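Local coordinates for cyclic di-GMP receptor atypical PilZ domain-containing protein (Xanthomonas campestris pv. campestris, PDB 3RQA) that is of unproven function but carries an atypical PilZ domain, the family of cyclic di-GMP receptors, and self-assembles into a tetramer through a helical bundle, at residues A13-L18 against W156-F161; A20-C25 against W106-I111; P121-S126 against A143-S148; G8-A13 against A147-G152; L29-H34 against G102-S107. All coordinates share one frame; numbering follows the deposited sequence.

Contact 1: A13-L18 against W156-F161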
# COMPACT_ATOMS: atom_id res chain seq x y z
N ALA C 13 29.54 -28.58 -19.64
CA ALA C 13 29.53 -29.05 -18.27
C ALA C 13 28.56 -28.27 -17.38
O ALA C 13 27.91 -28.85 -16.50
CB ALA C 13 30.92 -28.99 -17.69
N ALA C 14 28.46 -26.97 -17.59
CA ALA C 14 27.56 -26.14 -16.80
C ALA C 14 26.11 -26.42 -17.16
O ALA C 14 25.26 -26.58 -16.29
CB ALA C 14 27.88 -24.67 -17.01
N ASP C 15 25.82 -26.49 -18.46
CA ASP C 15 24.47 -26.74 -18.95
C ASP C 15 23.96 -28.09 -18.43
O ASP C 15 22.80 -28.22 -18.04
CB ASP C 15 24.47 -26.72 -20.49
CG ASP C 15 23.22 -26.08 -21.06
OD1 ASP C 15 22.31 -26.81 -21.50
OD2 ASP C 15 23.15 -24.83 -21.08
N THR C 16 24.85 -29.08 -18.42
CA THR C 16 24.50 -30.40 -17.92
C THR C 16 24.22 -30.33 -16.41
O THR C 16 23.22 -30.88 -15.93
CB THR C 16 25.63 -31.42 -18.21
OG1 THR C 16 25.66 -31.70 -19.62
CG2 THR C 16 25.41 -32.72 -17.43
N GLU C 17 25.08 -29.65 -15.66
CA GLU C 17 24.88 -29.55 -14.22
C GLU C 17 23.51 -28.96 -13.87
O GLU C 17 22.80 -29.47 -13.02
CB GLU C 17 25.97 -28.69 -13.58
CG GLU C 17 25.88 -28.65 -12.05
CD GLU C 17 27.03 -27.90 -11.40
OE1 GLU C 17 28.18 -28.03 -11.88
OE2 GLU C 17 26.79 -27.20 -10.39
N LEU C 18 23.16 -27.86 -14.53
CA LEU C 18 21.91 -27.17 -14.26
C LEU C 18 20.64 -27.80 -14.82
O LEU C 18 19.61 -27.83 -14.14
CB LEU C 18 21.99 -25.72 -14.77
CG LEU C 18 23.04 -24.80 -14.12
CD1 LEU C 18 22.94 -23.41 -14.75
CD2 LEU C 18 22.83 -24.74 -12.61
N TRP C 156 26.69 -14.69 -22.06
CA TRP C 156 25.80 -15.61 -21.37
C TRP C 156 26.40 -16.13 -20.08
O TRP C 156 27.59 -16.41 -19.99
CB TRP C 156 25.41 -16.80 -22.26
CG TRP C 156 24.54 -16.39 -23.41
CD1 TRP C 156 24.95 -16.05 -24.67
CD2 TRP C 156 23.12 -16.25 -23.40
NE1 TRP C 156 23.86 -15.71 -25.45
CE2 TRP C 156 22.73 -15.82 -24.69
CE3 TRP C 156 22.13 -16.45 -22.42
CZ2 TRP C 156 21.39 -15.59 -25.03
CZ3 TRP C 156 20.81 -16.22 -22.76
CH2 TRP C 156 20.44 -15.79 -24.05
N LEU C 157 25.54 -16.24 -19.07
CA LEU C 157 25.91 -16.70 -17.75
C LEU C 157 25.09 -17.91 -17.36
O LEU C 157 23.90 -17.99 -17.67
CB LEU C 157 25.66 -15.59 -16.72
CG LEU C 157 26.75 -14.57 -16.38
CD1 LEU C 157 27.77 -14.42 -17.50
CD2 LEU C 157 26.08 -13.25 -16.04
N TRP C 158 25.74 -18.85 -16.70
CA TRP C 158 25.09 -20.05 -16.19
C TRP C 158 25.23 -19.86 -14.69
O TRP C 158 26.34 -19.86 -14.16
CB TRP C 158 25.82 -21.32 -16.65
CG TRP C 158 25.52 -21.71 -18.06
CD1 TRP C 158 24.74 -22.76 -18.47
CD2 TRP C 158 25.97 -21.05 -19.25
NE1 TRP C 158 24.69 -22.79 -19.84
CE2 TRP C 158 25.43 -21.76 -20.35
CE3 TRP C 158 26.78 -19.94 -19.49
CZ2 TRP C 158 25.68 -21.39 -21.67
CZ3 TRP C 158 27.03 -19.56 -20.82
CH2 TRP C 158 26.48 -20.29 -21.89
N LEU C 159 24.11 -19.66 -14.02
CA LEU C 159 24.11 -19.46 -12.59
C LEU C 159 23.48 -20.65 -11.85
O LEU C 159 22.43 -21.15 -12.24
CB LEU C 159 23.34 -18.18 -12.23
CG LEU C 159 23.72 -16.79 -12.75
CD1 LEU C 159 25.16 -16.49 -12.41
CD2 LEU C 159 23.49 -16.70 -14.23
N ARG C 160 24.13 -21.08 -10.78
CA ARG C 160 23.62 -22.18 -9.96
C ARG C 160 23.15 -21.56 -8.65
O ARG C 160 23.94 -20.91 -7.96
CB ARG C 160 24.72 -23.20 -9.67
CG ARG C 160 24.22 -24.40 -8.88
CD ARG C 160 25.12 -24.71 -7.72
NE ARG C 160 26.39 -25.31 -8.14
CZ ARG C 160 27.58 -24.88 -7.73
NH1 ARG C 160 27.67 -23.85 -6.90
NH2 ARG C 160 28.68 -25.50 -8.15
N PHE C 161 21.87 -21.75 -8.32
CA PHE C 161 21.33 -21.18 -7.09
C PHE C 161 21.98 -21.80 -5.86
O PHE C 161 22.36 -22.97 -5.88
CB PHE C 161 19.80 -21.39 -6.98
CG PHE C 161 19.02 -20.92 -8.19
CD1 PHE C 161 19.17 -19.63 -8.68
CD2 PHE C 161 18.13 -21.78 -8.84
CE1 PHE C 161 18.46 -19.20 -9.81
CE2 PHE C 161 17.41 -21.37 -9.96
CZ PHE C 161 17.58 -20.07 -10.45

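Contact 2: A20-C25 against W106-I111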
# COMPACT_ATOMS: atom_id res chain seq x y z
N ALA C 20 20.38 -31.15 -16.81
CA ALA C 20 20.23 -32.58 -17.05
C ALA C 20 19.32 -33.28 -16.04
O ALA C 20 19.43 -33.07 -14.82
CB ALA C 20 21.60 -33.26 -17.08
N ASP C 21 18.41 -34.10 -16.55
CA ASP C 21 17.49 -34.88 -15.72
C ASP C 21 16.61 -34.07 -14.76
O ASP C 21 16.29 -34.52 -13.66
CB ASP C 21 18.26 -35.94 -14.91
CG ASP C 21 19.06 -36.89 -15.79
OD1 ASP C 21 18.61 -37.17 -16.92
OD2 ASP C 21 20.12 -37.38 -15.35
N THR C 22 16.22 -32.88 -15.19
CA THR C 22 15.35 -32.05 -14.38
C THR C 22 14.57 -31.13 -15.28
O THR C 22 15.04 -30.74 -16.35
CB THR C 22 16.14 -31.21 -13.35
OG1 THR C 22 15.21 -30.58 -12.47
CG2 THR C 22 16.97 -30.13 -14.04
N LEU C 23 13.36 -30.78 -14.85
CA LEU C 23 12.50 -29.91 -15.62
C LEU C 23 13.22 -28.59 -15.85
O LEU C 23 13.57 -27.88 -14.91
CB LEU C 23 11.20 -29.65 -14.86
CG LEU C 23 9.96 -29.31 -15.69
CD1 LEU C 23 8.86 -28.79 -14.76
CD2 LEU C 23 10.30 -28.28 -16.75
N SER C 24 13.46 -28.27 -17.12
CA SER C 24 14.14 -27.03 -17.48
C SER C 24 13.27 -26.34 -18.49
O SER C 24 12.94 -26.92 -19.51
CB SER C 24 15.51 -27.31 -18.11
OG SER C 24 16.38 -27.92 -17.17
N CYS C 25 12.91 -25.09 -18.21
CA CYS C 25 12.05 -24.33 -19.10
C CYS C 25 12.78 -23.18 -19.78
O CYS C 25 13.57 -22.46 -19.16
CB CYS C 25 10.84 -23.78 -18.32
SG CYS C 25 9.86 -25.04 -17.47
N TRP C 106 15.48 -21.86 -17.35
CA TRP C 106 15.29 -21.97 -15.91
C TRP C 106 14.92 -23.36 -15.37
O TRP C 106 13.98 -23.99 -15.86
CB TRP C 106 14.21 -20.95 -15.53
CG TRP C 106 14.02 -20.65 -14.09
CD1 TRP C 106 14.84 -20.97 -13.05
CD2 TRP C 106 12.94 -19.88 -13.53
NE1 TRP C 106 14.36 -20.44 -11.87
CE2 TRP C 106 13.19 -19.77 -12.14
CE3 TRP C 106 11.80 -19.28 -14.06
CZ2 TRP C 106 12.33 -19.07 -11.28
CZ3 TRP C 106 10.94 -18.59 -13.21
CH2 TRP C 106 11.21 -18.49 -11.83
N SER C 107 15.66 -23.81 -14.37
CA SER C 107 15.39 -25.09 -13.71
C SER C 107 15.48 -24.81 -12.20
O SER C 107 15.83 -23.71 -11.79
CB SER C 107 16.43 -26.16 -14.09
OG SER C 107 17.59 -26.09 -13.27
N VAL C 108 15.15 -25.81 -11.40
CA VAL C 108 15.19 -25.68 -9.95
C VAL C 108 16.62 -25.45 -9.46
O VAL C 108 16.83 -24.86 -8.41
CB VAL C 108 14.62 -26.95 -9.28
CG1 VAL C 108 15.53 -28.13 -9.56
CG2 VAL C 108 14.48 -26.75 -7.78
N ARG C 109 17.59 -25.90 -10.24
CA ARG C 109 19.01 -25.78 -9.88
C ARG C 109 19.66 -24.44 -10.19
O ARG C 109 20.53 -23.98 -9.44
CB ARG C 109 19.83 -26.86 -10.60
CG ARG C 109 19.45 -28.28 -10.26
CD ARG C 109 20.30 -29.25 -11.05
NE ARG C 109 19.75 -30.60 -11.04
CZ ARG C 109 19.80 -31.41 -12.08
NH1 ARG C 109 20.36 -31.01 -13.21
NH2 ARG C 109 19.26 -32.63 -12.00
N GLY C 110 19.26 -23.84 -11.30
CA GLY C 110 19.84 -22.56 -11.71
C GLY C 110 19.20 -22.00 -12.96
O GLY C 110 18.10 -22.42 -13.36
N ILE C 111 19.90 -21.06 -13.60
CA ILE C 111 19.38 -20.41 -14.79
C ILE C 111 20.48 -19.94 -15.76
O ILE C 111 21.60 -19.62 -15.36
CB ILE C 111 18.49 -19.20 -14.38
CG1 ILE C 111 17.81 -18.58 -15.60
CG2 ILE C 111 19.32 -18.15 -13.66
CD1 ILE C 111 16.73 -17.55 -15.23
O HOH W 1 14.00 -28.18 -12.48

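Contact 3: P121-S126 against A143-S148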
# COMPACT_ATOMS: atom_id res chain seq x y z
N PRO C 121 33.51 -17.33 -13.86
CA PRO C 121 32.90 -18.37 -13.03
C PRO C 121 33.44 -18.22 -11.61
O PRO C 121 34.63 -17.98 -11.42
CB PRO C 121 33.32 -19.67 -13.71
CG PRO C 121 34.45 -19.29 -14.59
CD PRO C 121 34.09 -17.92 -15.07
N GLY C 122 32.56 -18.34 -10.63
CA GLY C 122 32.98 -18.19 -9.25
C GLY C 122 32.41 -16.90 -8.69
O GLY C 122 32.32 -16.73 -7.47
N THR C 123 32.03 -15.98 -9.56
CA THR C 123 31.45 -14.73 -9.11
C THR C 123 30.16 -15.07 -8.36
O THR C 123 29.38 -15.91 -8.79
CB THR C 123 31.11 -13.79 -10.28
OG1 THR C 123 32.29 -13.59 -11.08
CG2 THR C 123 30.64 -12.44 -9.76
N THR C 124 29.97 -14.42 -7.23
CA THR C 124 28.79 -14.67 -6.41
C THR C 124 27.87 -13.48 -6.54
O THR C 124 28.33 -12.36 -6.79
CB THR C 124 29.19 -14.87 -4.93
OG1 THR C 124 29.85 -16.13 -4.79
CG2 THR C 124 27.96 -14.85 -4.03
N GLY C 125 26.58 -13.72 -6.38
CA GLY C 125 25.61 -12.64 -6.47
C GLY C 125 24.17 -13.09 -6.38
O GLY C 125 23.85 -14.10 -5.76
N SER C 126 23.28 -12.34 -7.01
CA SER C 126 21.87 -12.68 -6.99
C SER C 126 21.20 -12.59 -8.34
O SER C 126 21.36 -11.62 -9.06
CB SER C 126 21.13 -11.80 -6.00
OG SER C 126 21.49 -12.14 -4.67
N ALA C 143 23.17 -16.77 -6.00
CA ALA C 143 23.72 -17.77 -6.92
C ALA C 143 25.20 -17.53 -7.25
O ALA C 143 25.73 -16.45 -7.01
CB ALA C 143 22.91 -17.77 -8.21
N ASP C 144 25.84 -18.56 -7.79
CA ASP C 144 27.24 -18.47 -8.19
C ASP C 144 27.33 -18.70 -9.70
O ASP C 144 26.54 -19.44 -10.29
CB ASP C 144 28.09 -19.50 -7.44
CG ASP C 144 28.23 -19.17 -5.95
OD1 ASP C 144 29.07 -19.80 -5.26
OD2 ASP C 144 27.50 -18.29 -5.46
N VAL C 145 28.30 -18.05 -10.33
CA VAL C 145 28.49 -18.21 -11.76
C VAL C 145 29.27 -19.49 -12.02
O VAL C 145 30.41 -19.63 -11.57
CB VAL C 145 29.29 -17.02 -12.35
CG1 VAL C 145 29.51 -17.23 -13.85
CG2 VAL C 145 28.54 -15.71 -12.09
N LEU C 146 28.65 -20.43 -12.74
CA LEU C 146 29.29 -21.69 -13.10
C LEU C 146 30.09 -21.49 -14.38
O LEU C 146 31.22 -21.96 -14.50
CB LEU C 146 28.25 -22.79 -13.37
CG LEU C 146 27.35 -23.41 -12.30
CD1 LEU C 146 26.61 -24.58 -12.95
CD2 LEU C 146 28.15 -23.92 -11.13
N ALA C 147 29.47 -20.81 -15.35
CA ALA C 147 30.12 -20.56 -16.62
C ALA C 147 29.75 -19.19 -17.19
O ALA C 147 28.67 -18.66 -16.91
CB ALA C 147 29.75 -21.63 -17.61
N SER C 148 30.66 -18.65 -17.99
CA SER C 148 30.50 -17.35 -18.63
C SER C 148 31.08 -17.45 -20.04
O SER C 148 32.25 -17.81 -20.22
CB SER C 148 31.26 -16.28 -17.85
OG SER C 148 31.12 -15.01 -18.46

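Contact 4: G8-A13 against A147-G152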
# COMPACT_ATOMS: atom_id res chain seq x y z
N GLY C 8 23.91 -24.19 -25.03
CA GLY C 8 24.52 -25.13 -24.11
C GLY C 8 25.89 -25.62 -24.55
O GLY C 8 26.65 -26.15 -23.74
N THR C 9 26.20 -25.45 -25.84
CA THR C 9 27.49 -25.88 -26.38
C THR C 9 28.61 -24.93 -25.95
O THR C 9 29.79 -25.22 -26.13
CB THR C 9 27.47 -25.95 -27.91
OG1 THR C 9 27.10 -24.67 -28.43
CG2 THR C 9 26.48 -26.99 -28.38
N LEU C 10 28.21 -23.79 -25.40
CA LEU C 10 29.16 -22.79 -24.93
C LEU C 10 29.70 -23.16 -23.56
O LEU C 10 30.79 -22.76 -23.18
CB LEU C 10 28.50 -21.41 -24.87
CG LEU C 10 28.24 -20.72 -26.21
CD1 LEU C 10 27.67 -19.33 -25.98
CD2 LEU C 10 29.55 -20.64 -26.98
N ALA C 11 28.92 -23.94 -22.81
CA ALA C 11 29.32 -24.37 -21.47
C ALA C 11 28.71 -25.73 -21.17
O ALA C 11 27.93 -25.88 -20.22
CB ALA C 11 28.86 -23.34 -20.45
N PRO C 12 29.08 -26.74 -21.96
CA PRO C 12 28.59 -28.12 -21.83
C PRO C 12 28.45 -28.61 -20.39
O PRO C 12 27.35 -28.99 -19.95
CB PRO C 12 29.63 -28.92 -22.60
CG PRO C 12 30.00 -27.98 -23.69
CD PRO C 12 30.16 -26.67 -22.96
N ALA C 13 29.54 -28.58 -19.64
CA ALA C 13 29.53 -29.05 -18.27
C ALA C 13 28.56 -28.27 -17.38
O ALA C 13 27.91 -28.85 -16.50
CB ALA C 13 30.92 -28.99 -17.69
N ALA C 147 29.47 -20.81 -15.35
CA ALA C 147 30.12 -20.56 -16.62
C ALA C 147 29.75 -19.19 -17.19
O ALA C 147 28.67 -18.66 -16.91
CB ALA C 147 29.75 -21.63 -17.61
N SER C 148 30.66 -18.65 -17.99
CA SER C 148 30.50 -17.35 -18.63
C SER C 148 31.08 -17.45 -20.04
O SER C 148 32.25 -17.81 -20.22
CB SER C 148 31.26 -16.28 -17.85
OG SER C 148 31.12 -15.01 -18.46
N ALA C 149 30.26 -17.15 -21.04
CA ALA C 149 30.70 -17.23 -22.42
C ALA C 149 29.86 -16.34 -23.32
O ALA C 149 28.77 -15.91 -22.96
CB ALA C 149 30.65 -18.67 -22.91
N SER C 150 30.38 -16.09 -24.52
CA SER C 150 29.70 -15.26 -25.50
C SER C 150 29.32 -16.07 -26.73
O SER C 150 29.93 -17.10 -27.03
CB SER C 150 30.61 -14.09 -25.89
OG SER C 150 30.08 -13.37 -26.99
N ASP C 151 28.30 -15.61 -27.44
CA ASP C 151 27.87 -16.29 -28.66
C ASP C 151 28.13 -15.36 -29.84
O ASP C 151 27.91 -15.73 -30.99
CB ASP C 151 26.38 -16.64 -28.59
CG ASP C 151 25.50 -15.40 -28.49
OD1 ASP C 151 24.26 -15.55 -28.58
OD2 ASP C 151 26.04 -14.29 -28.30
N GLY C 152 28.60 -14.16 -29.53
CA GLY C 152 28.90 -13.20 -30.58
C GLY C 152 28.23 -11.84 -30.42
O GLY C 152 28.75 -10.84 -30.90

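Contact 5: L29-H34 against G102-S107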
# COMPACT_ATOMS: atom_id res chain seq x y z
N LEU C 29 11.23 -13.53 -19.89
CA LEU C 29 10.66 -12.79 -18.76
C LEU C 29 11.72 -11.84 -18.22
O LEU C 29 12.91 -11.99 -18.52
CB LEU C 29 10.21 -13.75 -17.66
CG LEU C 29 11.26 -14.28 -16.66
CD1 LEU C 29 10.55 -14.98 -15.52
CD2 LEU C 29 12.21 -15.22 -17.34
N PRO C 30 11.30 -10.83 -17.44
CA PRO C 30 12.33 -9.93 -16.93
C PRO C 30 13.32 -10.66 -16.02
O PRO C 30 12.94 -11.21 -14.99
CB PRO C 30 11.53 -8.82 -16.23
CG PRO C 30 10.13 -9.37 -16.10
CD PRO C 30 9.96 -10.24 -17.30
N ALA C 31 14.59 -10.66 -16.44
CA ALA C 31 15.65 -11.34 -15.70
C ALA C 31 16.94 -10.56 -15.64
O ALA C 31 17.25 -9.77 -16.53
CB ALA C 31 15.92 -12.69 -16.33
N GLY C 32 17.71 -10.80 -14.58
CA GLY C 32 18.98 -10.12 -14.42
C GLY C 32 19.83 -10.76 -13.34
O GLY C 32 19.35 -11.58 -12.57
N PHE C 33 21.10 -10.38 -13.30
CA PHE C 33 22.05 -10.88 -12.31
C PHE C 33 22.85 -9.70 -11.78
O PHE C 33 23.27 -8.84 -12.55
CB PHE C 33 22.98 -11.93 -12.94
CG PHE C 33 24.11 -12.37 -12.05
CD1 PHE C 33 25.39 -11.85 -12.22
CD2 PHE C 33 23.89 -13.28 -11.03
CE1 PHE C 33 26.44 -12.24 -11.39
CE2 PHE C 33 24.93 -13.68 -10.19
CZ PHE C 33 26.20 -13.16 -10.37
N HIS C 34 23.02 -9.65 -10.47
CA HIS C 34 23.76 -8.57 -9.82
C HIS C 34 24.73 -9.15 -8.81
O HIS C 34 24.36 -10.01 -8.02
CB HIS C 34 22.80 -7.62 -9.10
CG HIS C 34 22.25 -6.55 -9.98
ND1 HIS C 34 23.04 -5.56 -10.55
CD2 HIS C 34 20.98 -6.28 -10.38
CE1 HIS C 34 22.28 -4.74 -11.25
NE2 HIS C 34 21.03 -5.16 -11.17
N GLY C 102 14.27 -10.95 -21.30
CA GLY C 102 15.25 -11.83 -21.91
C GLY C 102 14.85 -13.29 -21.94
O GLY C 102 14.04 -13.75 -21.14
N THR C 103 15.41 -14.02 -22.90
CA THR C 103 15.13 -15.43 -23.03
C THR C 103 16.07 -16.10 -22.04
O THR C 103 17.26 -15.79 -22.00
CB THR C 103 15.42 -15.93 -24.45
OG1 THR C 103 14.59 -15.22 -25.38
CG2 THR C 103 15.12 -17.42 -24.55
N VAL C 104 15.53 -16.99 -21.23
CA VAL C 104 16.31 -17.69 -20.22
C VAL C 104 15.95 -19.17 -20.18
O VAL C 104 14.91 -19.58 -20.70
CB VAL C 104 16.06 -17.06 -18.81
CG1 VAL C 104 16.20 -15.55 -18.88
CG2 VAL C 104 14.66 -17.44 -18.31
N HIS C 105 16.83 -19.97 -19.58
CA HIS C 105 16.60 -21.39 -19.42
C HIS C 105 16.64 -21.57 -17.91
O HIS C 105 17.70 -21.46 -17.28
CB HIS C 105 17.69 -22.22 -20.10
CG HIS C 105 17.22 -23.57 -20.56
ND1 HIS C 105 18.06 -24.65 -20.68
CD2 HIS C 105 15.99 -24.00 -20.92
CE1 HIS C 105 17.37 -25.70 -21.09
NE2 HIS C 105 16.11 -25.33 -21.25
N TRP C 106 15.48 -21.86 -17.35
CA TRP C 106 15.29 -21.97 -15.91
C TRP C 106 14.92 -23.36 -15.37
O TRP C 106 13.98 -23.99 -15.86
CB TRP C 106 14.21 -20.95 -15.53
CG TRP C 106 14.02 -20.65 -14.09
CD1 TRP C 106 14.84 -20.97 -13.05
CD2 TRP C 106 12.94 -19.88 -13.53
NE1 TRP C 106 14.36 -20.44 -11.87
CE2 TRP C 106 13.19 -19.77 -12.14
CE3 TRP C 106 11.80 -19.28 -14.06
CZ2 TRP C 106 12.33 -19.07 -11.28
CZ3 TRP C 106 10.94 -18.59 -13.21
CH2 TRP C 106 11.21 -18.49 -11.83
N SER C 107 15.66 -23.81 -14.37
CA SER C 107 15.39 -25.09 -13.71
C SER C 107 15.48 -24.81 -12.20
O SER C 107 15.83 -23.71 -11.79
CB SER C 107 16.43 -26.16 -14.09
OG SER C 107 17.59 -26.09 -13.27

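Contact 1: A13-L18 against W156-F161
D15 OD2 accepts the indole N-H of W158 in a short, nearly straight bond: NE1 to OD2 is 2.8 Å and the angle at the hydrogen is 169°. The oxygen lies in the plane of the ring, at its edge, and uses the lone pair directed away from OD1, while the carboxylate is turned 70° from the indole. A second polar link lies toward the other end, where E17 OE2 receives R160 NE at 3.0 Å, reinforced by a weak bond from NH2. Carboxylate and guanidinium are nearly coplanar, as suits a salt bridge made at the guanidinium edge. E17 reaches it with an extended chain, whereas R160 bends at chi2 and chi3 to bring NE round. Between these two polar links the packing is apolar. A14 CB sits 3.9 Å from W158 CG, and L18 sets both methyls on L159 O, with CD1 leaning to W158 CB at 4.0 Å and CD2 to R160 CB at 3.8 Å.

Further out, R112 forms a salt bridge with D15 OD2, so the oxygen that fixes the indole's rotation is itself positioned by a cation on the next strand. The axes of helix 13-18 and strand 156-161 approach to 9.0 Å at 37°: in this protein helix 12-19 packs obliquely along strand 155-161 of the antiparallel barrel of its PilZ domain.

Contact 2: A20-C25 against W106-I111
The tight turn between the antiparallel strands 101-107 and 110-115 meets the linker that leads from helix 12-19 into strand 24-34. R109, on this turn, supplies the main polar grip: its NH1 and NH2 both donate to A20 O, at 2.8 Å and 2.9 Å, with the oxygen close to the guanidinium plane. Its chain is extended from CG to NE, which carries the charged end across to the residue where the helix stops. Methyl CG2 of T22 covers one face of the same guanidinium, 3.6 Å above the plane and over its centre. The other branch of T22, the hydroxyl, does different work. With OG1 anti to the backbone nitrogen (chi1 -171°), it turns to a water 2.7 Å away; that water donates to L23 O and accepts from V108 N, bridging the backbones of linker and turn.

S107 OG accepts from R109 N at 3.0 Å, forming an ST turn, and is also hydrogen-bonded to L18 O, so the turn is tied to the last part of the helix as well. Its CB rests 3.5 Å from S24 OG. Regular sheet bonding begins one residue further along, where C25 and W106 form a hydrogen-bonded pair: C25 N to W106 O is nearly straight at 174°, and W106 N returns a bond to C25 O. Outward, the indole of W106 meets the ring of H175 on helix 165-185. Together the evidence describes the start of the antiparallel pairing of strands 24-34 and 101-107 in the closed PilZ barrel, entered from a helix whose end is held by an arginine.

Contact 3: P121-S126 against A143-S148
V145 spreads its two methyls against P121 and T123. CG1, anti to the backbone nitrogen (chi1 179°), lies 3.7 Å from P121 CA, and CG2 lies 3.7 Å from T123 CB, so each branch meets a different residue of the incoming chain. The backbone of V145 is gripped on both sides of the same residue: its N donates to T123 O at 2.8 Å, and its O accepts from G122 N at 2.7 Å. G122 has a positive phi of 110°, a conformation favourable to glycine. P121 CB is also close to L146 O, at 3.2 Å.

Beyond V145 the pairing becomes regular. T124 and D144 form a non-hydrogen-bonded antiparallel pair, their side chains lying alongside and pointing the same way; the hydroxyl OG1 gives D144 OD2 only a weak bond. G125 and A143 follow as a hydrogen-bonded pair, with G125 N to A143 O at 2.9 Å and A143 N to G125 O at 2.8 Å. The short axes of strands 124-126 and 143-148 are inclined at 123°, consistent with twist of the hairpin and with the irregularity at the bulge that follows.

This classic beta bulge sets two residues, L146 and A147, against the single residue W158 in the pairing of strand 139-150 with strand 155-161. The side chains of both bulge residues touch A14 of helix 12-19, V145 packs on L159, and on the far flank S126 bonds through its backbone to H34 of strand 24-34.

Contact 4: G8-A13 against A147-G152
The lead-in to helix 12-19, with A11 at the N-cap position, packs on the last residues of strand 139-150 and the turn that follows them. No hydrogen bond crosses this surface contact; small apolar groups make it. A11 CB meets A147 CB head on at 3.4 Å, shorter than a usual van der Waals separation, so methyl is pressed against methyl here. One residue earlier, L10 CB stands 4.0 Å from A149 CB. A147 and A149 alternate along the strand with S148, whose CB is directed away, so the two alanines present their methyls on the same side to the incoming segment.

The end of L10 reaches further along. Its CG is anti to the carbonyl carbon (chi1 -73°), and CD1 comes to 3.3 Å from S150 O and 4.0 Å from D151 CB, with CD2 also near that oxygen at 3.6 Å. The end of the leucine thus rests on the S150 carbonyl, with D151 CB beside it. The turn it covers is shaped by its own bonds: S150 OG accepts from G152 N at 3.0 Å, an ST turn, and G152 has a positive phi that glycine adopts easily. D151 directs its polar end elsewhere: OD2 accepts from the backbone N of Q153 and Q154, and OD1 accepts from the indole NE1 of W156.

A147 and A149 bond through their backbones to W158 and W156 of strand 155-161, and L10, A11 and A147 all touch the W158 side chain, so the start of helix 12-19 lies over the hairpin of strands 139-150 and 155-161.

Contact 5: L29-H34 against G102-S107
L29 meets strand 101-107 through both its methyls. From CB the chain turns to place CG between the backbone N and the carbonyl carbon (chi1 82°), and there it forks. CD2 goes to V104 CG2 at 3.4 Å, tighter than an ordinary carbon contact, while CD1 lies 4.3 Å from W106 CZ3 on an oblique approach to the indole. The leucine and valine side chains cross at about a right angle, so a single methyl of each makes their contact. V104 uses its other branch for a second partner: CG1 lies 3.8 Å from A31 CB. V104 thus touches both L29 and A31, which alternate along their strand with P30 directed away.

Between these two segments one residue pair is hydrogen-bonded. L29 N donates to G102 O at 3.1 Å and G102 N donates to L29 O at 3.3 Å, an antiparallel pair. The backbone bonding continues on either side of it, between L27 and V104 and between A31 and A100, each time with one partner beyond these segments. The segment axes are inclined at 75°.

Strand 24-34 pairs with strand 101-107 on one side and, through G32 and H34, with L128 and S126 of strand 124-129 on the other, which helps close the barrel. Inside, V104 touches I111 and L113 of strand 110-115, A31 touches L113 and L129, and W106 extends toward helix 165-185.

In the fold
From the N terminus, the lead-in to helix 12-19 enters contact 4 and the helix itself contact 1; these two long loops, closed near the end of the barrel sequence, cross one another because their segments alternate. Contact 2 follows, and with contact 5 it joins strand 24-34 to strand 101-107; both are nested inside the loops of contacts 1 and 4, and they share W106 and S107. Contact 3 closes the short hairpin of strands 124-129 and 139-150, after contacts 2 and 5 in series and inside contact 1, and overlaps contact 4 at A147 and S148. Together they tie the N-terminal helix to a closed six-stranded antiparallel barrel.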